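Local coordinates for protein effector EagT6 (PDB 1TU1) that plays an essential part in delivering the toxin Tse6 to target cells, working as a homodimer that helps load Tse6 onto VgrG1a, at residues H127-P130 / A131-Q134; Q134-Q137 / T138-P141. One frame throughout, in Å; residues are numbered along the deposited sequence. Where two conformers were deposited one is given.

Interaction 1 of 2, residues H127-P130 / A131-Q134; sequences HHEP and AWKQ
The indole ring of W132 meets E129 at its edge: the carbonyl O of E129 lies in the ring plane, 3.9 Å from CE3 of W132. The ring of H128 has ND1 of H127 over one face, 3.6 Å above the plane and nearer the ring's border than its centre. CG of H128 in turn lies in the plane of the H127 ring, at its edge. With CG of W132 anti to its backbone N (chi1 171°), the indole leaves the helix beside E129 and packs on L118 of strand 113-120. H128 touches T120 of that strand, and its NE2 is hydrogen-bonded to R36 O. The buried imidazole therefore has a polar partner.

These residues form about two turns of helix 125-137, kinked at P130. The proline N has no hydrogen to give to the turn before. Regular i to i+4 bonds run past it. W132 N donates to H128 O at 3.1 Å, almost straight at 176°. K133 N reaches E129 O at 2.8 Å, and Q134 N reaches P130 O at 3.1 Å. A water joins the i, i+4 pair H127 O and A131 N, donating to the first and accepting from the second. The carboxylate of E129 forms a salt bridge with R103. A131 packs on W19 of the second subunit.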
ATOM      1  N   HIS A 127     -24.426   2.486   8.395  1.00 37.02           N
ATOM      2  CA  HIS A 127     -23.887   3.819   8.606  1.00 36.09           C
ATOM      3  C   HIS A 127     -22.799   4.166   7.580  1.00 34.90           C
ATOM      4  O   HIS A 127     -22.725   5.288   7.085  1.00 34.86           O
ATOM      5  CB  HIS A 127     -23.316   3.945  10.019  1.00 36.69           C
ATOM      6  CG  HIS A 127     -22.634   5.247  10.246  1.00 37.67           C
ATOM      7  ND1 HIS A 127     -21.323   5.466   9.888  1.00 42.31           N
ATOM      8  CD2 HIS A 127     -23.098   6.423  10.720  1.00 41.43           C
ATOM      9  CE1 HIS A 127     -21.000   6.717  10.157  1.00 41.90           C
ATOM     10  NE2 HIS A 127     -22.061   7.321  10.660  1.00 43.65           N
ATOM     11  N   HIS A 128     -21.943   3.202   7.274  1.00 34.01           N
ATOM     12  CA  HIS A 128     -20.796   3.455   6.389  1.00 33.59           C
ATOM     13  C   HIS A 128     -21.120   3.335   4.881  1.00 34.49           C
ATOM     14  O   HIS A 128     -20.400   3.873   4.035  1.00 34.75           O
ATOM     15  CB  HIS A 128     -19.651   2.519   6.773  1.00 32.67           C
ATOM     16  CG  HIS A 128     -18.999   2.892   8.066  1.00 27.85           C
ATOM     17  ND1 HIS A 128     -18.406   4.117   8.268  1.00 22.08           N
ATOM     18  CD2 HIS A 128     -18.875   2.213   9.228  1.00 27.61           C
ATOM     19  CE1 HIS A 128     -17.930   4.172   9.499  1.00 22.85           C
ATOM     20  NE2 HIS A 128     -18.186   3.024  10.098  1.00 24.57           N
ATOM     21  N   GLU A 129     -22.215   2.658   4.575  1.00 35.53           N
ATOM     22  CA  GLU A 129     -22.574   2.299   3.201  1.00 35.94           C
ATOM     23  C   GLU A 129     -22.644   3.479   2.252  1.00 35.14           C
ATOM     24  O   GLU A 129     -22.092   3.408   1.164  1.00 34.99           O
ATOM     25  CB  GLU A 129     -23.877   1.510   3.197  1.00 37.29           C
ATOM     26  CG  GLU A 129     -24.187   0.778   1.906  1.00 40.40           C
ATOM     27  CD  GLU A 129     -25.285  -0.257   2.080  1.00 45.82           C
ATOM     28  OE1 GLU A 129     -25.415  -0.815   3.197  1.00 48.23           O
ATOM     29  OE2 GLU A 129     -26.021  -0.513   1.093  1.00 49.76           O
ATOM     30  N   PRO A 130     -23.296   4.577   2.621  1.00 34.87           N
ATOM     31  CA  PRO A 130     -23.380   5.728   1.721  1.00 34.01           C
ATOM     32  C   PRO A 130     -22.027   6.255   1.227  1.00 33.23           C
ATOM     33  O   PRO A 130     -21.870   6.514   0.022  1.00 32.67           O
ATOM     34  CB  PRO A 130     -24.096   6.780   2.580  1.00 35.06           C
ATOM     35  CG  PRO A 130     -24.905   5.972   3.528  1.00 34.88           C
ATOM     36  CD  PRO A 130     -24.043   4.817   3.869  1.00 35.10           C
ATOM     37  N   ALA A 131     -21.074   6.441   2.140  1.00 31.76           N
ATOM     38  CA  ALA A 131     -19.764   6.968   1.778  1.00 30.76           C
ATOM     39  C   ALA A 131     -18.986   5.938   0.940  1.00 29.79           C
ATOM     40  O   ALA A 131     -18.362   6.300  -0.026  1.00 29.15           O
ATOM     41  CB  ALA A 131     -18.969   7.334   3.020  1.00 30.53           C
ATOM     42  N   TRP A 132     -19.033   4.675   1.341  1.00 29.40           N
ATOM     43  CA  TRP A 132     -18.424   3.597   0.566  1.00 29.85           C
ATOM     44  C   TRP A 132     -18.954   3.582  -0.889  1.00 30.52           C
ATOM     45  O   TRP A 132     -18.178   3.629  -1.852  1.00 29.27           O
ATOM     46  CB  TRP A 132     -18.702   2.273   1.231  1.00 29.71           C
ATOM     47  CG  TRP A 132     -18.305   1.119   0.400  1.00 30.16           C
ATOM     48  CD1 TRP A 132     -17.036   0.696   0.133  1.00 29.27           C
ATOM     49  CD2 TRP A 132     -19.183   0.244  -0.310  1.00 31.86           C
ATOM     50  NE1 TRP A 132     -17.076  -0.409  -0.681  1.00 31.12           N
ATOM     51  CE2 TRP A 132     -18.382  -0.713  -0.968  1.00 31.15           C
ATOM     52  CE3 TRP A 132     -20.582   0.164  -0.452  1.00 33.11           C
ATOM     53  CZ2 TRP A 132     -18.923  -1.732  -1.765  1.00 32.85           C
ATOM     54  CZ3 TRP A 132     -21.122  -0.860  -1.247  1.00 33.29           C
ATOM     55  CH2 TRP A 132     -20.292  -1.784  -1.897  1.00 31.99           C
ATOM     56  N   LYS A 133     -20.283   3.563  -1.011  1.00 31.11           N
ATOM     57  CA  LYS A 133     -20.982   3.488  -2.305  1.00 32.29           C
ATOM     58  C   LYS A 133     -20.519   4.606  -3.203  1.00 31.53           C
ATOM     59  O   LYS A 133     -20.112   4.366  -4.347  1.00 31.11           O
ATOM     60  CB  LYS A 133     -22.506   3.555  -2.136  0.56 32.32           C
ATOM     61  CG  LYS A 133     -23.288   3.359  -3.452  0.56 34.40           C
ATOM     62  CD  LYS A 133     -24.805   3.343  -3.202  0.56 36.84           C
ATOM     63  CE  LYS A 133     -25.611   4.037  -4.302  0.56 37.98           C
ATOM     64  NZ  LYS A 133     -26.995   4.297  -3.819  0.56 38.28           N
ATOM     65  N   GLN A 134     -20.566   5.830  -2.675  1.00 30.31           N
ATOM     66  CA  GLN A 134     -20.215   7.008  -3.430  1.00 29.57           C
ATOM     67  C   GLN A 134     -18.772   6.920  -3.946  1.00 29.29           C
ATOM     68  O   GLN A 134     -18.495   7.245  -5.109  1.00 29.08           O
ATOM     69  CB  GLN A 134     -20.377   8.273  -2.570  1.00 29.80           C
ATOM     70  CG  GLN A 134     -19.862   9.559  -3.217  1.00 30.47           C
ATOM     71  CD  GLN A 134     -20.608   9.925  -4.510  1.00 31.84           C
ATOM     72  OE1 GLN A 134     -21.756   9.515  -4.700  1.00 35.25           O
ATOM     73  NE2 GLN A 134     -19.953  10.682  -5.391  1.00 31.60           N
TER
HETATM   74  O   HOH W   1     -21.181   7.026   5.327  1.00 41.64           O

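Interaction 2 of 2, residues Q134-Q137 / T138-P141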
ATOM      1  N   GLN A 134     -20.566   5.830  -2.675  1.00 30.31           N
ATOM      2  CA  GLN A 134     -20.215   7.008  -3.430  1.00 29.57           C
ATOM      3  C   GLN A 134     -18.772   6.920  -3.946  1.00 29.29           C
ATOM      4  O   GLN A 134     -18.495   7.245  -5.109  1.00 29.08           O
ATOM      5  CB  GLN A 134     -20.377   8.273  -2.570  1.00 29.80           C
ATOM      6  CG  GLN A 134     -19.862   9.559  -3.217  1.00 30.47           C
ATOM      7  CD  GLN A 134     -20.608   9.925  -4.510  1.00 31.84           C
ATOM      8  OE1 GLN A 134     -21.756   9.515  -4.700  1.00 35.25           O
ATOM      9  NE2 GLN A 134     -19.953  10.682  -5.391  1.00 31.60           N
ATOM     10  N   ALA A 135     -17.851   6.568  -3.052  1.00 28.16           N
ATOM     11  CA  ALA A 135     -16.439   6.449  -3.396  1.00 27.41           C
ATOM     12  C   ALA A 135     -16.271   5.480  -4.572  1.00 26.23           C
ATOM     13  O   ALA A 135     -15.609   5.803  -5.568  1.00 25.56           O
ATOM     14  CB  ALA A 135     -15.651   5.934  -2.205  1.00 27.31           C
ATOM     15  N   MET A 136     -16.885   4.316  -4.430  1.00 26.02           N
ATOM     16  CA  MET A 136     -16.830   3.251  -5.436  1.00 26.89           C
ATOM     17  C   MET A 136     -17.459   3.657  -6.760  1.00 27.92           C
ATOM     18  O   MET A 136     -17.040   3.183  -7.825  1.00 27.07           O
ATOM     19  CB  MET A 136     -17.522   1.987  -4.930  1.00 26.80           C
ATOM     20  CG  MET A 136     -16.680   1.147  -4.004  1.00 27.02           C
ATOM     21  SD  MET A 136     -15.068   0.649  -4.722  1.00 26.89           S
ATOM     22  CE  MET A 136     -15.569  -0.207  -6.212  1.00 25.81           C
ATOM     23  N   GLN A 137     -18.443   4.556  -6.697  1.00 28.88           N
ATOM     24  CA  GLN A 137     -19.144   5.035  -7.887  1.00 29.49           C
ATOM     25  C   GLN A 137     -18.289   6.013  -8.662  1.00 28.62           C
ATOM     26  O   GLN A 137     -18.530   6.260  -9.848  1.00 28.65           O
ATOM     27  CB  GLN A 137     -20.508   5.639  -7.517  1.00 29.85           C
ATOM     28  CG  GLN A 137     -21.516   4.549  -7.206  1.00 33.57           C
ATOM     29  CD  GLN A 137     -22.928   5.056  -6.978  1.00 38.96           C
ATOM     30  OE1 GLN A 137     -23.139   6.176  -6.496  1.00 42.87           O
ATOM     31  NE2 GLN A 137     -23.902   4.225  -7.319  1.00 42.29           N
ATOM     32  N   THR A 138     -17.268   6.557  -8.009  1.00 28.06           N
ATOM     33  CA  THR A 138     -16.301   7.407  -8.692  1.00 26.58           C
ATOM     34  C   THR A 138     -15.043   6.674  -9.148  1.00 25.93           C
ATOM     35  O   THR A 138     -14.217   7.283  -9.786  1.00 25.30           O
ATOM     36  CB  THR A 138     -15.840   8.569  -7.782  1.00 27.21           C
ATOM     37  OG1 THR A 138     -15.091   8.051  -6.659  1.00 26.20           O
ATOM     38  CG2 THR A 138     -17.034   9.310  -7.192  1.00 27.90           C
ATOM     39  N   LEU A 139     -14.863   5.405  -8.788  1.00 25.77           N
ATOM     40  CA  LEU A 139     -13.640   4.686  -9.190  1.00 25.17           C
ATOM     41  C   LEU A 139     -13.572   4.503 -10.714  1.00 25.36           C
ATOM     42  O   LEU A 139     -14.413   3.816 -11.291  1.00 25.14           O
ATOM     43  CB  LEU A 139     -13.550   3.335  -8.511  1.00 24.53           C
ATOM     44  CG  LEU A 139     -12.204   2.603  -8.585  1.00 24.41           C
ATOM     45  CD1 LEU A 139     -12.095   1.709  -7.395  1.00 26.37           C
ATOM     46  CD2 LEU A 139     -12.087   1.763  -9.864  1.00 26.46           C
ATOM     47  N   VAL A 140     -12.560   5.100 -11.343  1.00 26.23           N
ATOM     48  CA  VAL A 140     -12.291   4.881 -12.759  1.00 26.98           C
ATOM     49  C   VAL A 140     -11.005   4.086 -12.954  1.00 27.34           C
ATOM     50  O   VAL A 140      -9.911   4.592 -12.683  1.00 27.31           O
ATOM     51  CB  VAL A 140     -12.239   6.212 -13.525  1.00 26.96           C
ATOM     52  CG1 VAL A 140     -12.045   5.985 -15.023  1.00 28.26           C
ATOM     53  CG2 VAL A 140     -13.500   7.020 -13.241  1.00 27.50           C
ATOM     54  N   PRO A 141     -11.110   2.833 -13.406  1.00 28.58           N
ATOM     55  CA  PRO A 141      -9.904   2.062 -13.721  1.00 29.77           C
ATOM     56  C   PRO A 141      -9.057   2.783 -14.765  1.00 31.35           C
ATOM     57  O   PRO A 141      -9.582   3.458 -15.661  1.00 31.17           O
ATOM     58  CB  PRO A 141     -10.456   0.720 -14.239  1.00 29.86           C
ATOM     59  CG  PRO A 141     -11.817   0.614 -13.665  1.00 29.10           C
ATOM     60  CD  PRO A 141     -12.329   2.023 -13.588  1.00 28.70           C
TER
HETATM   61  O   HOH W   2     -17.031   3.017 -10.572  1.00 27.20           O
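T138 turns its side chain back onto the last turn of the helix and meets the carbonyl of A135. Its OG1 sits between its own backbone N and carbonyl carbon (chi1 66°), and from there donates to A135 O at 2.6 Å. T138 N also donates to A135 O at 3.0 Å, but from above the carbonyl plane. Two donors of one residue thus grip a single oxygen. OG1 is also hydrogen-bonded to E14 N of the second subunit. This is the tight part of the contact. The bond from T138 N to Q134 O is weak.

Toward the sheet the apolar contact is wider: SD of M136 and CD1 of L139 are 4.1 Å apart, with the two side chains side by side and pointing the same way. Both rest on T116 of strand 113-120. The solvent side is that of Q134, whose NE2 passes CG2 of T138 at 3.7 Å, the two side chains crossing at about a right angle. L139 N makes a weak bond to M136 O. A water donates to M136 O and to L139 O, bridging the two carbonyls. The arrangement is that of a helix C-terminal end passing through a short turn into a short strand, where V140 and P141 pair antiparallel with a strand of the second subunit, so the sheet runs on across the dimer interface.

Interactions 1 and 2 follow one another along helix 125-137 and share Q134. Their centres are 12 Å apart. Both are partly buried, with one side on the sheet and the other reaching exposed residues. Each lays side chains on strand 113-120: aromatic W132 and H128, both buried, in interaction 1; buried L139 and the partly exposed thioether of M136 in interaction 2. Interaction 1 lies within the helix, so its bonds are repeated main-chain ones running past a proline kink. Interaction 2 is where the helix gives way to a strand, and a hydroxyl joins main-chain bonds, two of them weak. Both touch W19 of the second subunit, but only interaction 2 pairs with that subunit by strand.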